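Local coordinates for precorrin-6Y C5,15-methyltransferase (Decarboxylating) (Geobacter metallireducens, PDB 3E05), which probably methylates and decarboxylates precorrin-6Y in adenosylcobalamin synthesis, using S-adenosylmethionine, this chain being the C-terminal domain of the protein, at residues D13-T18 with L84-A89; M44-A49 with S53-A58. All blocks are in the same frame, centred on the assembly; numbering follows the deposited sequence.

Overall arrangement
Both contacts belong to one Rossmann-like methyltransferase domain with strand order 3-2-1-4-5-7-6, and both lie against helix 53-61, on different faces of it. Contact 2 is core: it sets strand 43-47 against that helix, and its centre lies about 5 Å from the centre of the chain. Contact 1 is peripheral and partly buried, pinning the N-terminal loop to the end of helix 74-86, with its own centre about 12 Å from that of contact 2. The two touch where Phe16 packs on Ser53 and where Phe87, Leu84 and Ala89 pack on Ile56. Contact 1 pairs an outer salt bridge with aromatic rings; contact 2 buries a serine-aspartate bond, joined by a water, beside thioether packing.

Contact 1 of 2, residues D13-T18 with L84-A89; sequences DDEFAT and LKKFVA
Lys86 and Phe87, where helix 74-86 gives way to a Schellman motif, reach across to Glu15 and Phe16 in the loop that lies over one flank of this Rossmann-like methyltransferase domain. The inner half is aromatic and closely packed. Phe16 CD1 comes within 3.7 Å of Phe87 CE2, and the two ring planes meet at 38°, neither stacked nor perpendicular. Phe87 CZ sits over one face of the Phe16 ring, displaced toward its rim. That same CZ atom presents the edge of its own ring to the Glu15 carbonyl, 3.3 Å from Glu15 O. Phe87 also packs on Ile56 of helix 53-61, and Tyr6 meets its ring edge-to-face.

The outer half is polar and faces solvent. Lys86 is extended along its whole length; its CG lies 4.1 Å above the plane of Phe87, over the ring centre, and the chain then runs on to hold Glu15 by two bonds. Glu15 folds at chi2 (-79°), which turns its carboxylate back toward the lysine. Lys86 NZ meets Glu15 OE1 at 2.8 Å, nearly along the C-O axis, in a salt bridge. With an alanine at Glu15, the ammonium group would probably keep its backbone acceptor but lose its charged mate and be freer to swing into solvent. The second bond goes to the backbone of the same residue: Lys86 NZ lies 2.8 Å from Glu15 O, at a C=O...N angle of 124° and tilted slightly from the carbonyl plane.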
ATOM      1  N   ASP D  13     -12.498  10.313  13.486  1.00 30.63           N
ATOM      2  CA  ASP D  13     -13.256   9.083  13.623  1.00 33.96           C
ATOM      3  C   ASP D  13     -13.824   8.909  15.036  1.00 36.00           C
ATOM      4  O   ASP D  13     -14.988   8.507  15.202  1.00 34.50           O
ATOM      5  CB  ASP D  13     -12.384   7.869  13.285  1.00 33.15           C
ATOM      6  CG  ASP D  13     -12.077   7.737  11.794  1.00 35.04           C
ATOM      7  OD1 ASP D  13     -12.755   8.359  10.957  1.00 37.73           O
ATOM      8  OD2 ASP D  13     -11.147   6.972  11.471  1.00 41.17           O
ATOM      9  N   ASP D  14     -13.017   9.273  16.033  1.00 38.20           N
ATOM     10  CA  ASP D  14     -13.372   9.074  17.438  0.50 41.00           C
ATOM     11  C   ASP D  14     -14.434  10.052  17.970  1.00 42.90           C
ATOM     12  O   ASP D  14     -14.845   9.963  19.127  1.00 43.31           O
ATOM     13  CB  ASP D  14     -12.101   9.064  18.292  0.50 37.04           C
ATOM     14  CG  ASP D  14     -11.174   7.897  17.942  0.50 42.70           C
ATOM     15  OD1 ASP D  14     -11.656   6.878  17.392  0.50 40.06           O
ATOM     16  OD2 ASP D  14      -9.961   7.994  18.210  0.50 43.19           O
ATOM     17  N   GLU D  15     -14.885  10.966  17.109  1.00 37.79           N
ATOM     18  CA  GLU D  15     -15.971  11.886  17.443  1.00 36.59           C
ATOM     19  C   GLU D  15     -17.329  11.285  17.114  1.00 38.92           C
ATOM     20  O   GLU D  15     -18.358  11.866  17.434  1.00 37.58           O
ATOM     21  CB  GLU D  15     -15.821  13.217  16.702  1.00 38.48           C
ATOM     22  CG  GLU D  15     -14.625  14.051  17.125  1.00 43.67           C
ATOM     23  CD  GLU D  15     -14.844  14.804  18.430  1.00 52.48           C
ATOM     24  OE1 GLU D  15     -16.000  14.917  18.894  1.00 50.49           O
ATOM     25  OE2 GLU D  15     -13.846  15.293  18.989  1.00 54.65           O
ATOM     26  N   PHE D  16     -17.328  10.128  16.454  1.00 37.35           N
ATOM     27  CA  PHE D  16     -18.569   9.456  16.092  1.00 36.51           C
ATOM     28  C   PHE D  16     -18.856   8.337  17.087  1.00 39.32           C
ATOM     29  O   PHE D  16     -17.941   7.623  17.508  1.00 38.26           O
ATOM     30  CB  PHE D  16     -18.494   8.838  14.684  1.00 35.13           C
ATOM     31  CG  PHE D  16     -18.377   9.844  13.572  1.00 33.76           C
ATOM     32  CD1 PHE D  16     -19.517  10.356  12.961  1.00 34.79           C
ATOM     33  CD2 PHE D  16     -17.132  10.263  13.121  1.00 35.94           C
ATOM     34  CE1 PHE D  16     -19.420  11.297  11.924  1.00 34.10           C
ATOM     35  CE2 PHE D  16     -17.027  11.182  12.076  1.00 32.45           C
ATOM     36  CZ  PHE D  16     -18.176  11.707  11.489  1.00 32.28           C
ATOM     37  N   ALA D  17     -20.133   8.189  17.431  1.00 39.36           N
ATOM     38  CA  ALA D  17     -20.612   7.021  18.150  1.00 41.91           C
ATOM     39  C   ALA D  17     -20.628   5.882  17.139  1.00 43.08           C
ATOM     40  O   ALA D  17     -21.304   5.961  16.101  1.00 40.80           O
ATOM     41  CB  ALA D  17     -22.007   7.266  18.709  1.00 44.11           C
ATOM     42  N   THR D  18     -19.855   4.840  17.431  1.00 44.42           N
ATOM     43  CA  THR D  18     -19.641   3.743  16.482  1.00 45.65           C
ATOM     44  C   THR D  18     -19.221   2.446  17.181  1.00 47.58           C
ATOM     45  O   THR D  18     -19.007   2.431  18.397  1.00 48.30           O
ATOM     46  CB  THR D  18     -18.600   4.136  15.377  1.00 44.62           C
ATOM     47  OG1 THR D  18     -18.615   3.167  14.321  1.00 43.38           O
ATOM     48  CG2 THR D  18     -17.183   4.290  15.940  1.00 43.95           C
ATOM     49  N   LEU D  84     -26.348  12.305  14.256  1.00 39.31           N
ATOM     50  CA  LEU D  84     -27.100  13.309  13.505  1.00 43.61           C
ATOM     51  C   LEU D  84     -27.371  14.550  14.348  1.00 47.82           C
ATOM     52  O   LEU D  84     -27.231  15.675  13.867  1.00 49.76           O
ATOM     53  CB  LEU D  84     -28.414  12.726  12.981  1.00 42.96           C
ATOM     54  CG  LEU D  84     -28.335  11.627  11.921  1.00 39.61           C
ATOM     55  CD1 LEU D  84     -29.712  11.287  11.353  1.00 40.35           C
ATOM     56  CD2 LEU D  84     -27.411  12.039  10.808  1.00 39.36           C
ATOM     57  N   LYS D  85     -27.717  14.317  15.613  1.00 47.27           N
ATOM     58  CA  LYS D  85     -27.945  15.363  16.597  1.00 54.65           C
ATOM     59  C   LYS D  85     -26.640  16.106  16.941  1.00 51.80           C
ATOM     60  O   LYS D  85     -26.622  17.336  16.936  1.00 53.47           O
ATOM     61  CB  LYS D  85     -28.616  14.744  17.840  1.00 56.61           C
ATOM     62  CG  LYS D  85     -28.833  15.670  19.035  1.00 65.93           C
ATOM     63  CD  LYS D  85     -29.974  15.181  19.943  1.00 69.19           C
ATOM     64  CE  LYS D  85     -29.842  13.704  20.367  1.00 78.94           C
ATOM     65  NZ  LYS D  85     -28.742  13.442  21.344  1.00 83.75           N
ATOM     66  N   LYS D  86     -25.560  15.363  17.204  1.00 46.20           N
ATOM     67  CA  LYS D  86     -24.256  15.949  17.562  1.00 43.96           C
ATOM     68  C   LYS D  86     -23.671  16.865  16.481  1.00 45.04           C
ATOM     69  O   LYS D  86     -23.141  17.944  16.785  1.00 44.29           O
ATOM     70  CB  LYS D  86     -23.242  14.840  17.898  1.00 44.62           C
ATOM     71  CG  LYS D  86     -21.842  15.341  18.263  1.00 38.98           C
ATOM     72  CD  LYS D  86     -20.911  14.207  18.679  1.00 42.15           C
ATOM     73  CE  LYS D  86     -19.589  14.775  19.149  1.00 40.23           C
ATOM     74  NZ  LYS D  86     -18.534  13.798  19.504  1.00 36.32           N
ATOM     75  N   PHE D  87     -23.773  16.434  15.225  1.00 43.33           N
ATOM     76  CA  PHE D  87     -23.117  17.133  14.124  1.00 41.41           C
ATOM     77  C   PHE D  87     -24.061  18.045  13.359  1.00 46.39           C
ATOM     78  O   PHE D  87     -23.667  18.676  12.371  1.00 48.89           O
ATOM     79  CB  PHE D  87     -22.418  16.137  13.201  1.00 39.03           C
ATOM     80  CG  PHE D  87     -21.310  15.398  13.871  1.00 34.65           C
ATOM     81  CD1 PHE D  87     -20.125  16.050  14.191  1.00 34.35           C
ATOM     82  CD2 PHE D  87     -21.451  14.056  14.208  1.00 35.08           C
ATOM     83  CE1 PHE D  87     -19.098  15.383  14.827  1.00 36.79           C
ATOM     84  CE2 PHE D  87     -20.427  13.369  14.845  1.00 35.73           C
ATOM     85  CZ  PHE D  87     -19.237  14.040  15.155  1.00 33.02           C
ATOM     86  N   VAL D  88     -25.297  18.117  13.856  1.00 47.40           N
ATOM     87  CA  VAL D  88     -26.378  18.931  13.291  1.00 50.48           C
ATOM     88  C   VAL D  88     -26.572  18.631  11.794  1.00 49.37           C
ATOM     89  O   VAL D  88     -26.489  19.518  10.937  1.00 50.43           O
ATOM     90  CB  VAL D  88     -26.215  20.459  13.595  1.00 52.62           C
ATOM     91  CG1 VAL D  88     -27.540  21.163  13.434  1.00 54.39           C
ATOM     92  CG2 VAL D  88     -25.687  20.694  15.014  1.00 51.94           C
ATOM     93  N   ALA D  89     -26.801  17.358  11.496  1.00 44.32           N
ATOM     94  CA  ALA D  89     -27.025  16.923  10.132  1.00 43.24           C
ATOM     95  C   ALA D  89     -28.521  16.845   9.920  1.00 42.08           C
ATOM     96  O   ALA D  89     -29.091  15.752   9.846  1.00 44.60           O
ATOM     97  CB  ALA D  89     -26.364  15.575   9.886  1.00 37.71           C
TER

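Contact 2 of 2, residues M44-A49 with S53-A58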
ATOM      1  N   MET D  44     -29.460  12.016  -2.108  1.00 30.42           N
ATOM      2  CA  MET D  44     -28.543  10.907  -1.905  1.00 30.54           C
ATOM      3  C   MET D  44     -29.166   9.821  -1.025  1.00 30.38           C
ATOM      4  O   MET D  44     -29.765  10.120  -0.001  1.00 34.10           O
ATOM      5  CB  MET D  44     -27.251  11.435  -1.273  1.00 27.02           C
ATOM      6  CG  MET D  44     -26.179  10.372  -0.932  1.00 29.61           C
ATOM      7  SD  MET D  44     -24.662  11.172  -0.344  1.00 24.15           S
ATOM      8  CE  MET D  44     -24.203   9.991   0.895  1.00 34.40           C
ATOM      9  N   TRP D  45     -29.022   8.557  -1.426  1.00 29.01           N
ATOM     10  CA  TRP D  45     -29.282   7.440  -0.511  1.00 28.29           C
ATOM     11  C   TRP D  45     -27.965   6.898   0.082  1.00 31.22           C
ATOM     12  O   TRP D  45     -27.006   6.681  -0.661  1.00 29.66           O
ATOM     13  CB  TRP D  45     -29.968   6.289  -1.245  1.00 30.91           C
ATOM     14  CG  TRP D  45     -31.320   6.564  -1.876  1.00 32.32           C
ATOM     15  CD1 TRP D  45     -32.120   7.667  -1.707  1.00 38.70           C
ATOM     16  CD2 TRP D  45     -32.043   5.675  -2.734  1.00 33.11           C
ATOM     17  NE1 TRP D  45     -33.282   7.530  -2.444  1.00 31.84           N
ATOM     18  CE2 TRP D  45     -33.269   6.309  -3.065  1.00 39.09           C
ATOM     19  CE3 TRP D  45     -31.771   4.410  -3.265  1.00 33.02           C
ATOM     20  CZ2 TRP D  45     -34.217   5.717  -3.910  1.00 31.80           C
ATOM     21  CZ3 TRP D  45     -32.718   3.824  -4.118  1.00 35.46           C
ATOM     22  CH2 TRP D  45     -33.921   4.476  -4.422  1.00 37.66           C
ATOM     23  N   ASP D  46     -27.928   6.684   1.400  1.00 28.46           N
ATOM     24  CA  ASP D  46     -26.808   6.027   2.062  1.00 27.21           C
ATOM     25  C   ASP D  46     -27.351   4.698   2.611  1.00 31.41           C
ATOM     26  O   ASP D  46     -27.959   4.647   3.689  1.00 32.16           O
ATOM     27  CB  ASP D  46     -26.228   6.942   3.153  1.00 30.33           C
ATOM     28  CG  ASP D  46     -25.098   6.308   3.972  1.00 33.00           C
ATOM     29  OD1 ASP D  46     -24.681   5.138   3.756  1.00 32.75           O
ATOM     30  OD2 ASP D  46     -24.598   7.027   4.864  1.00 31.89           O
ATOM     31  N   ILE D  47     -27.140   3.633   1.836  1.00 27.34           N
ATOM     32  CA  ILE D  47     -27.617   2.296   2.189  1.00 30.37           C
ATOM     33  C   ILE D  47     -26.643   1.527   3.083  1.00 32.91           C
ATOM     34  O   ILE D  47     -25.493   1.270   2.693  1.00 33.98           O
ATOM     35  CB  ILE D  47     -27.951   1.484   0.932  1.00 31.77           C
ATOM     36  CG1 ILE D  47     -29.032   2.215   0.121  1.00 35.62           C
ATOM     37  CG2 ILE D  47     -28.404   0.053   1.305  1.00 33.52           C
ATOM     38  CD1 ILE D  47     -29.204   1.703  -1.282  1.00 37.34           C
ATOM     39  N   GLY D  48     -27.112   1.168   4.279  1.00 31.77           N
ATOM     40  CA  GLY D  48     -26.278   0.532   5.294  1.00 29.27           C
ATOM     41  C   GLY D  48     -25.411   1.596   5.931  1.00 30.41           C
ATOM     42  O   GLY D  48     -24.177   1.509   5.898  1.00 34.21           O
ATOM     43  N   ALA D  49     -26.058   2.594   6.528  1.00 30.73           N
ATOM     44  CA  ALA D  49     -25.372   3.821   6.970  1.00 30.25           C
ATOM     45  C   ALA D  49     -24.349   3.640   8.091  1.00 31.18           C
ATOM     46  O   ALA D  49     -23.378   4.403   8.171  1.00 31.20           O
ATOM     47  CB  ALA D  49     -26.372   4.909   7.310  1.00 30.64           C
ATOM     48  N   SER D  53     -21.454   8.389   9.111  1.00 30.45           N
ATOM     49  CA  SER D  53     -20.373   9.364   8.918  1.00 29.36           C
ATOM     50  C   SER D  53     -20.302   9.893   7.483  1.00 27.58           C
ATOM     51  O   SER D  53     -19.999  11.068   7.271  1.00 26.62           O
ATOM     52  CB  SER D  53     -19.019   8.801   9.370  1.00 31.84           C
ATOM     53  OG  SER D  53     -18.560   7.794   8.488  1.00 28.90           O
ATOM     54  N   VAL D  54     -20.591   9.029   6.508  1.00 22.14           N
ATOM     55  CA  VAL D  54     -20.643   9.425   5.098  1.00 28.50           C
ATOM     56  C   VAL D  54     -21.799  10.393   4.886  1.00 28.66           C
ATOM     57  O   VAL D  54     -21.605  11.471   4.331  1.00 27.33           O
ATOM     58  CB  VAL D  54     -20.773   8.210   4.149  1.00 25.93           C
ATOM     59  CG1 VAL D  54     -20.825   8.648   2.667  1.00 30.34           C
ATOM     60  CG2 VAL D  54     -19.602   7.218   4.395  1.00 26.65           C
ATOM     61  N   SER D  55     -22.983  10.009   5.358  1.00 32.23           N
ATOM     62  CA  SER D  55     -24.186  10.862   5.302  1.00 29.04           C
ATOM     63  C   SER D  55     -23.951  12.226   5.925  1.00 27.56           C
ATOM     64  O   SER D  55     -24.367  13.240   5.367  1.00 33.37           O
ATOM     65  CB  SER D  55     -25.338  10.187   6.042  1.00 31.04           C
ATOM     66  OG  SER D  55     -26.010   9.299   5.187  1.00 30.90           O
ATOM     67  N   ILE D  56     -23.258  12.242   7.059  1.00 25.72           N
ATOM     68  CA  ILE D  56     -23.053  13.477   7.820  1.00 30.99           C
ATOM     69  C   ILE D  56     -22.116  14.453   7.104  1.00 33.76           C
ATOM     70  O   ILE D  56     -22.435  15.632   6.954  1.00 29.91           O
ATOM     71  CB  ILE D  56     -22.603  13.178   9.263  1.00 32.74           C
ATOM     72  CG1 ILE D  56     -23.798  12.672  10.079  1.00 34.45           C
ATOM     73  CG2 ILE D  56     -21.975  14.390   9.930  1.00 34.16           C
ATOM     74  CD1 ILE D  56     -23.404  12.071  11.404  1.00 32.48           C
ATOM     75  N   GLU D  57     -20.970  13.969   6.635  1.00 31.65           N
ATOM     76  CA  GLU D  57     -20.077  14.835   5.844  1.00 29.14           C
ATOM     77  C   GLU D  57     -20.635  15.213   4.452  1.00 27.03           C
ATOM     78  O   GLU D  57     -20.447  16.340   3.989  1.00 27.06           O
ATOM     79  CB  GLU D  57     -18.646  14.261   5.802  1.00 27.78           C
ATOM     80  CG  GLU D  57     -17.944  14.362   7.160  1.00 29.05           C
ATOM     81  CD  GLU D  57     -16.496  13.960   7.124  1.00 29.41           C
ATOM     82  OE1 GLU D  57     -15.980  13.658   6.028  1.00 31.12           O
ATOM     83  OE2 GLU D  57     -15.866  13.927   8.196  1.00 32.63           O
ATOM     84  N   ALA D  58     -21.368  14.293   3.821  1.00 26.26           N
ATOM     85  CA  ALA D  58     -22.123  14.593   2.593  1.00 30.85           C
ATOM     86  C   ALA D  58     -23.104  15.756   2.790  1.00 32.55           C
ATOM     87  O   ALA D  58     -23.264  16.599   1.900  1.00 32.45           O
ATOM     88  CB  ALA D  58     -22.889  13.392   2.143  1.00 30.20           C
TER
HETATM   89  O   HOH W   1     -22.581   6.504   6.456  1.00 39.57           O
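Asp46, on strand 43-47, points its carboxylate at the first turn of helix 53-61, where Ser55 takes hold of it. With CG anti to the backbone N (chi1 176°), the aspartate reaches straight from the strand, and OD2 accepts the hydroxyl of Ser55 through its anti lone pair, OG to OD2 being 2.7 Å. Ser55 places its OG beside its own backbone N (chi1 -85°), which brings the hydroxyl to the aspartate. A water joins the polar cluster: it lies 2.6 Å from Asp46 OD2 and 2.8 Å from Ala49 O, and accepts a hydrogen bond from Val54 N at 3.2 Å. It thus links the strand, the turn after it and the start of the helix.

Two residues earlier on the same side of the strand, the chemistry is apolar. Met44 runs out extended as far as its sulfur and bends only at chi3 (143°), which lays the terminal methyl against the helix. Its SD touches Ala58 CB at 3.8 Å. The Met44 and Val54 side chains cross at about a right angle, with Met44 CE 4.0 Å from Val54 CG1. Phe113 of strand 111-114 touches both Val54 and Asp46.

This is the first strand-turn-helix of a beta-alpha-beta unit in a class I methyltransferase, whose glycine-rich turn, here including Gly48, binds S-adenosylmethionine in relatives and probably does so here.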